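PDB 3ELG: putative beta-lactamase-inhibitor-like PepSY-like domain-containing protein, which is of unknown function but has a BLIP-like fold and is probably a periplasmic protein of the PepSY-like family. Local coordinates for residues Ile82-Val96 and Tyr105-Phe117. Residues are numbered along the deposited sequence; the frame is centred on the assembly and turned at random.
Sequences ISKYMKANYNGHKTV and YELTLENGLEVDF
Helix 80-89 packs across one face of the antiparallel sheet in the second half of this BLIP-like fold, and the chain then turns back to pair strand 95-101 with strand 104-109. Ile82 puts CG2 over one face of the Phe117 ring, a CH-pi contact 4.0 Å from Ile82 CG2 to the ring centroid. Ile82 CD1 meets Tyr105 CG at 3.6 Å. In one of two Tyr85 conformers, the edge of Phe117 points toward the Tyr85 face, an offset edge-to-face pair with planes at 82°. Met86 is a selenomethionine, and Met86 SE lies at the edge of the Phe117 ring, 3.8 Å from Phe117 CZ. Bends at chi2 and chi3 fold the Met86 side chain, bringing Met86 CE to Leu109 CD2 tip to tip, a tight 3.4 Å. Tyr90 continues the apolar layer against Leu109, Leu113 and Val115.

Beyond the helix hydrogen bonds join the apolar packing. Lys94 N donates to Glu110 OE1 (2.8 Å, 161°), while Glu110 OE2 accepts from Asn111 N. Val96 N donates to Thr108 O at 2.9 Å. The Glu110 carboxylate therefore ties the residue just before strand 95-101 to the turn that follows strand 104-109, whereas apolar and aromatic packing holds the helix to the sheet.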
# COMPACT_ATOMS: atom_id res chain seq x y z
N ILE A 82 -0.30 0.73 -15.82
CA ILE A 82 -0.43 -0.56 -15.13
C ILE A 82 -1.89 -1.02 -15.21
O ILE A 82 -2.17 -2.16 -15.50
CB ILE A 82 0.13 -0.50 -13.67
CG1 ILE A 82 1.67 -0.31 -13.71
CG2 ILE A 82 -0.33 -1.74 -12.88
CD1 ILE A 82 2.37 -0.35 -12.37
N SER A 83 -2.83 -0.09 -15.01
CA SER A 83 -4.26 -0.45 -15.09
C SER A 83 -4.62 -0.92 -16.51
O SER A 83 -5.43 -1.84 -16.70
CB SER A 83 -5.16 0.71 -14.65
OG SER A 83 -4.72 1.91 -15.26
N LYS A 84 -3.98 -0.31 -17.51
CA LYS A 84 -4.20 -0.70 -18.90
C LYS A 84 -3.76 -2.13 -19.07
O LYS A 84 -4.46 -2.98 -19.65
CB LYS A 84 -3.39 0.20 -19.84
CG LYS A 84 -3.51 -0.12 -21.30
CD LYS A 84 -2.79 0.92 -22.14
CE LYS A 84 -2.57 0.42 -23.56
NZ LYS A 84 -1.60 1.29 -24.29
N TYR A 85 -2.57 -2.41 -18.57
CA TYR A 85 -2.00 -3.74 -18.69
C TYR A 85 -2.88 -4.76 -17.98
O TYR A 85 -3.15 -5.84 -18.50
CB TYR A 85 -0.58 -3.77 -18.15
CG TYR A 85 0.15 -5.00 -18.57
CD1 TYR A 85 0.02 -6.18 -17.85
CD2 TYR A 85 0.96 -4.99 -19.70
CE1 TYR A 85 0.68 -7.34 -18.25
CE2 TYR A 85 1.61 -6.13 -20.11
CZ TYR A 85 1.47 -7.30 -19.38
OH TYR A 85 2.16 -8.40 -19.81
N MSE A 86 -3.34 -4.40 -16.79
CA MSE A 86 -4.12 -5.32 -15.96
C MSE A 86 -5.46 -5.65 -16.62
O MSE A 86 -5.95 -6.77 -16.54
CB MSE A 86 -4.39 -4.77 -14.58
CG MSE A 86 -3.12 -4.59 -13.79
SE MSE A 86 -2.12 -6.22 -13.43
CE MSE A 86 -3.37 -7.09 -12.33
N LYS A 87 -6.00 -4.65 -17.29
CA LYS A 87 -7.32 -4.79 -17.93
C LYS A 87 -7.18 -5.72 -19.13
O LYS A 87 -8.05 -6.56 -19.41
CB LYS A 87 -7.84 -3.42 -18.37
CG LYS A 87 -9.18 -3.52 -19.09
CD LYS A 87 -10.34 -3.44 -18.09
N ALA A 88 -6.04 -5.61 -19.80
CA ALA A 88 -5.81 -6.34 -21.07
C ALA A 88 -5.44 -7.79 -20.81
O ALA A 88 -5.64 -8.67 -21.65
CB ALA A 88 -4.72 -5.67 -21.88
N ASN A 89 -4.86 -8.02 -19.63
CA ASN A 89 -4.16 -9.28 -19.34
C ASN A 89 -4.67 -10.06 -18.18
O ASN A 89 -4.56 -11.28 -18.14
CB ASN A 89 -2.69 -9.01 -19.13
CG ASN A 89 -2.02 -8.60 -20.36
OD1 ASN A 89 -1.65 -7.44 -20.55
ND2 ASN A 89 -1.89 -9.54 -21.27
N TYR A 90 -5.18 -9.35 -17.19
CA TYR A 90 -5.66 -9.99 -15.98
C TYR A 90 -7.06 -9.41 -15.73
O TYR A 90 -7.47 -9.08 -14.63
CB TYR A 90 -4.58 -9.86 -14.82
CG TYR A 90 -3.18 -10.38 -15.21
CD1 TYR A 90 -2.82 -11.75 -15.07
CD2 TYR A 90 -2.22 -9.55 -15.78
CE1 TYR A 90 -1.53 -12.25 -15.44
CE2 TYR A 90 -0.94 -10.04 -16.19
CZ TYR A 90 -0.61 -11.40 -16.03
OH TYR A 90 0.64 -11.89 -16.45
N ASN A 91 -7.82 -9.32 -16.81
CA ASN A 91 -9.19 -8.78 -16.73
C ASN A 91 -10.11 -9.58 -15.82
O ASN A 91 -10.03 -10.82 -15.71
CB ASN A 91 -9.82 -8.65 -18.11
CG ASN A 91 -11.30 -8.31 -18.04
OD1 ASN A 91 -12.16 -9.20 -17.99
ND2 ASN A 91 -11.62 -7.01 -18.04
N GLY A 92 -11.00 -8.86 -15.16
CA GLY A 92 -11.98 -9.48 -14.25
C GLY A 92 -11.39 -9.88 -12.90
O GLY A 92 -12.12 -10.31 -12.00
N HIS A 93 -10.07 -9.78 -12.78
CA HIS A 93 -9.37 -10.04 -11.49
C HIS A 93 -9.27 -8.76 -10.70
O HIS A 93 -9.17 -7.70 -11.26
CB HIS A 93 -7.97 -10.62 -11.70
CG HIS A 93 -7.98 -12.06 -12.09
ND1 HIS A 93 -9.01 -12.63 -12.82
CD2 HIS A 93 -7.09 -13.05 -11.87
CE1 HIS A 93 -8.75 -13.91 -13.02
NE2 HIS A 93 -7.59 -14.19 -12.45
N LYS A 94 -9.33 -8.89 -9.38
CA LYS A 94 -9.22 -7.72 -8.49
C LYS A 94 -7.81 -7.59 -8.02
O LYS A 94 -7.25 -8.56 -7.55
CB LYS A 94 -9.96 -7.95 -7.16
CG LYS A 94 -11.36 -7.47 -7.02
CD LYS A 94 -11.80 -7.91 -5.63
CE LYS A 94 -13.25 -7.67 -5.39
NZ LYS A 94 -13.54 -7.75 -3.92
N THR A 95 -7.25 -6.38 -8.08
CA THR A 95 -6.01 -6.10 -7.33
C THR A 95 -6.37 -5.74 -5.90
O THR A 95 -7.00 -4.72 -5.64
CB THR A 95 -5.19 -4.91 -7.95
OG1 THR A 95 -4.77 -5.31 -9.26
CG2 THR A 95 -3.97 -4.54 -7.10
N VAL A 96 -5.90 -6.55 -4.99
CA VAL A 96 -6.27 -6.40 -3.56
C VAL A 96 -5.16 -5.80 -2.73
O VAL A 96 -5.38 -5.35 -1.58
CB VAL A 96 -6.76 -7.74 -2.92
CG1 VAL A 96 -8.03 -8.27 -3.68
CG2 VAL A 96 -5.65 -8.78 -2.81
N TYR A 105 6.56 -1.54 -9.04
CA TYR A 105 5.25 -1.86 -8.46
C TYR A 105 4.98 -3.37 -8.44
O TYR A 105 5.42 -4.14 -9.32
CB TYR A 105 4.16 -1.17 -9.26
CG TYR A 105 4.25 0.32 -9.33
CD1 TYR A 105 5.04 0.96 -10.28
CD2 TYR A 105 3.53 1.10 -8.45
CE1 TYR A 105 5.11 2.33 -10.35
CE2 TYR A 105 3.59 2.47 -8.52
CZ TYR A 105 4.40 3.08 -9.45
OH TYR A 105 4.39 4.46 -9.49
N GLU A 106 4.29 -3.79 -7.39
CA GLU A 106 3.87 -5.18 -7.31
C GLU A 106 2.41 -5.19 -6.95
O GLU A 106 1.99 -4.61 -5.91
CB GLU A 106 4.63 -5.90 -6.21
CG GLU A 106 6.16 -5.83 -6.37
CD GLU A 106 6.93 -6.45 -5.19
OE1 GLU A 106 6.33 -6.76 -4.13
OE2 GLU A 106 8.14 -6.64 -5.34
N LEU A 107 1.62 -5.71 -7.87
CA LEU A 107 0.19 -5.84 -7.65
C LEU A 107 -0.20 -7.27 -7.36
O LEU A 107 0.11 -8.16 -8.11
CB LEU A 107 -0.59 -5.38 -8.85
CG LEU A 107 -0.67 -3.85 -9.12
CD1 LEU A 107 0.64 -3.15 -9.40
CD2 LEU A 107 -1.69 -3.56 -10.19
N THR A 108 -0.90 -7.46 -6.24
CA THR A 108 -1.31 -8.79 -5.83
C THR A 108 -2.79 -8.99 -6.05
O THR A 108 -3.64 -8.18 -5.65
CB THR A 108 -0.98 -9.10 -4.36
OG1 THR A 108 0.40 -8.83 -4.12
CG2 THR A 108 -1.25 -10.59 -4.08
N LEU A 109 -3.10 -10.06 -6.76
CA LEU A 109 -4.50 -10.36 -7.09
C LEU A 109 -5.14 -11.17 -5.97
O LEU A 109 -4.47 -11.71 -5.07
CB LEU A 109 -4.63 -11.12 -8.42
CG LEU A 109 -3.88 -10.45 -9.58
CD1 LEU A 109 -4.08 -11.19 -10.92
CD2 LEU A 109 -4.31 -8.98 -9.72
N GLU A 110 -6.45 -11.28 -6.10
CA GLU A 110 -7.26 -11.98 -5.10
C GLU A 110 -6.80 -13.42 -4.94
O GLU A 110 -6.92 -14.01 -3.87
CB GLU A 110 -8.75 -11.96 -5.49
CG GLU A 110 -9.08 -12.98 -6.57
CD GLU A 110 -8.62 -12.57 -7.96
OE1 GLU A 110 -9.13 -11.54 -8.47
OE2 GLU A 110 -7.75 -13.29 -8.53
N ASN A 111 -6.32 -14.00 -6.05
CA ASN A 111 -5.83 -15.39 -6.07
C ASN A 111 -4.39 -15.56 -5.61
O ASN A 111 -3.82 -16.65 -5.58
CB ASN A 111 -6.07 -16.04 -7.44
CG ASN A 111 -5.09 -15.56 -8.50
OD1 ASN A 111 -4.41 -14.57 -8.33
ND2 ASN A 111 -5.04 -16.28 -9.62
N GLY A 112 -3.79 -14.44 -5.22
CA GLY A 112 -2.45 -14.43 -4.71
C GLY A 112 -1.33 -14.27 -5.72
O GLY A 112 -0.15 -14.24 -5.37
N LEU A 113 -1.71 -14.27 -6.98
CA LEU A 113 -0.74 -13.97 -8.04
C LEU A 113 -0.18 -12.58 -7.78
O LEU A 113 -0.96 -11.67 -7.48
CB LEU A 113 -1.43 -13.99 -9.39
CG LEU A 113 -0.75 -14.65 -10.58
CD1 LEU A 113 -0.29 -16.08 -10.21
CD2 LEU A 113 -1.70 -14.59 -11.78
N GLU A 114 1.14 -12.42 -7.93
CA GLU A 114 1.76 -11.09 -7.87
C GLU A 114 2.26 -10.70 -9.23
O GLU A 114 2.91 -11.48 -9.89
CB GLU A 114 2.89 -11.07 -6.88
CG GLU A 114 3.49 -9.66 -6.68
CD GLU A 114 4.76 -9.67 -5.85
OE1 GLU A 114 4.70 -10.09 -4.68
OE2 GLU A 114 5.82 -9.22 -6.36
N VAL A 115 1.82 -9.55 -9.68
CA VAL A 115 2.21 -9.03 -10.98
C VAL A 115 3.16 -7.87 -10.78
O VAL A 115 2.81 -6.85 -10.17
CB VAL A 115 0.97 -8.60 -11.83
CG1 VAL A 115 1.40 -8.38 -13.27
CG2 VAL A 115 -0.17 -9.65 -11.74
N ASP A 116 4.38 -8.04 -11.30
CA ASP A 116 5.48 -7.07 -11.11
C ASP A 116 5.75 -6.21 -12.32
O ASP A 116 5.83 -6.69 -13.45
CB ASP A 116 6.79 -7.77 -10.70
CG ASP A 116 6.72 -8.46 -9.36
OD1 ASP A 116 5.77 -8.22 -8.55
OD2 ASP A 116 7.66 -9.25 -9.14
N PHE A 117 5.88 -4.92 -12.03
CA PHE A 117 6.15 -3.85 -13.03
C PHE A 117 7.36 -2.99 -12.62
O PHE A 117 7.69 -2.85 -11.45
CB PHE A 117 4.94 -2.92 -13.16
CG PHE A 117 3.70 -3.62 -13.55
CD1 PHE A 117 2.92 -4.25 -12.61
CD2 PHE A 117 3.32 -3.68 -14.90
CE1 PHE A 117 1.75 -4.88 -12.98
CE2 PHE A 117 2.18 -4.38 -15.28
CZ PHE A 117 1.39 -4.97 -14.31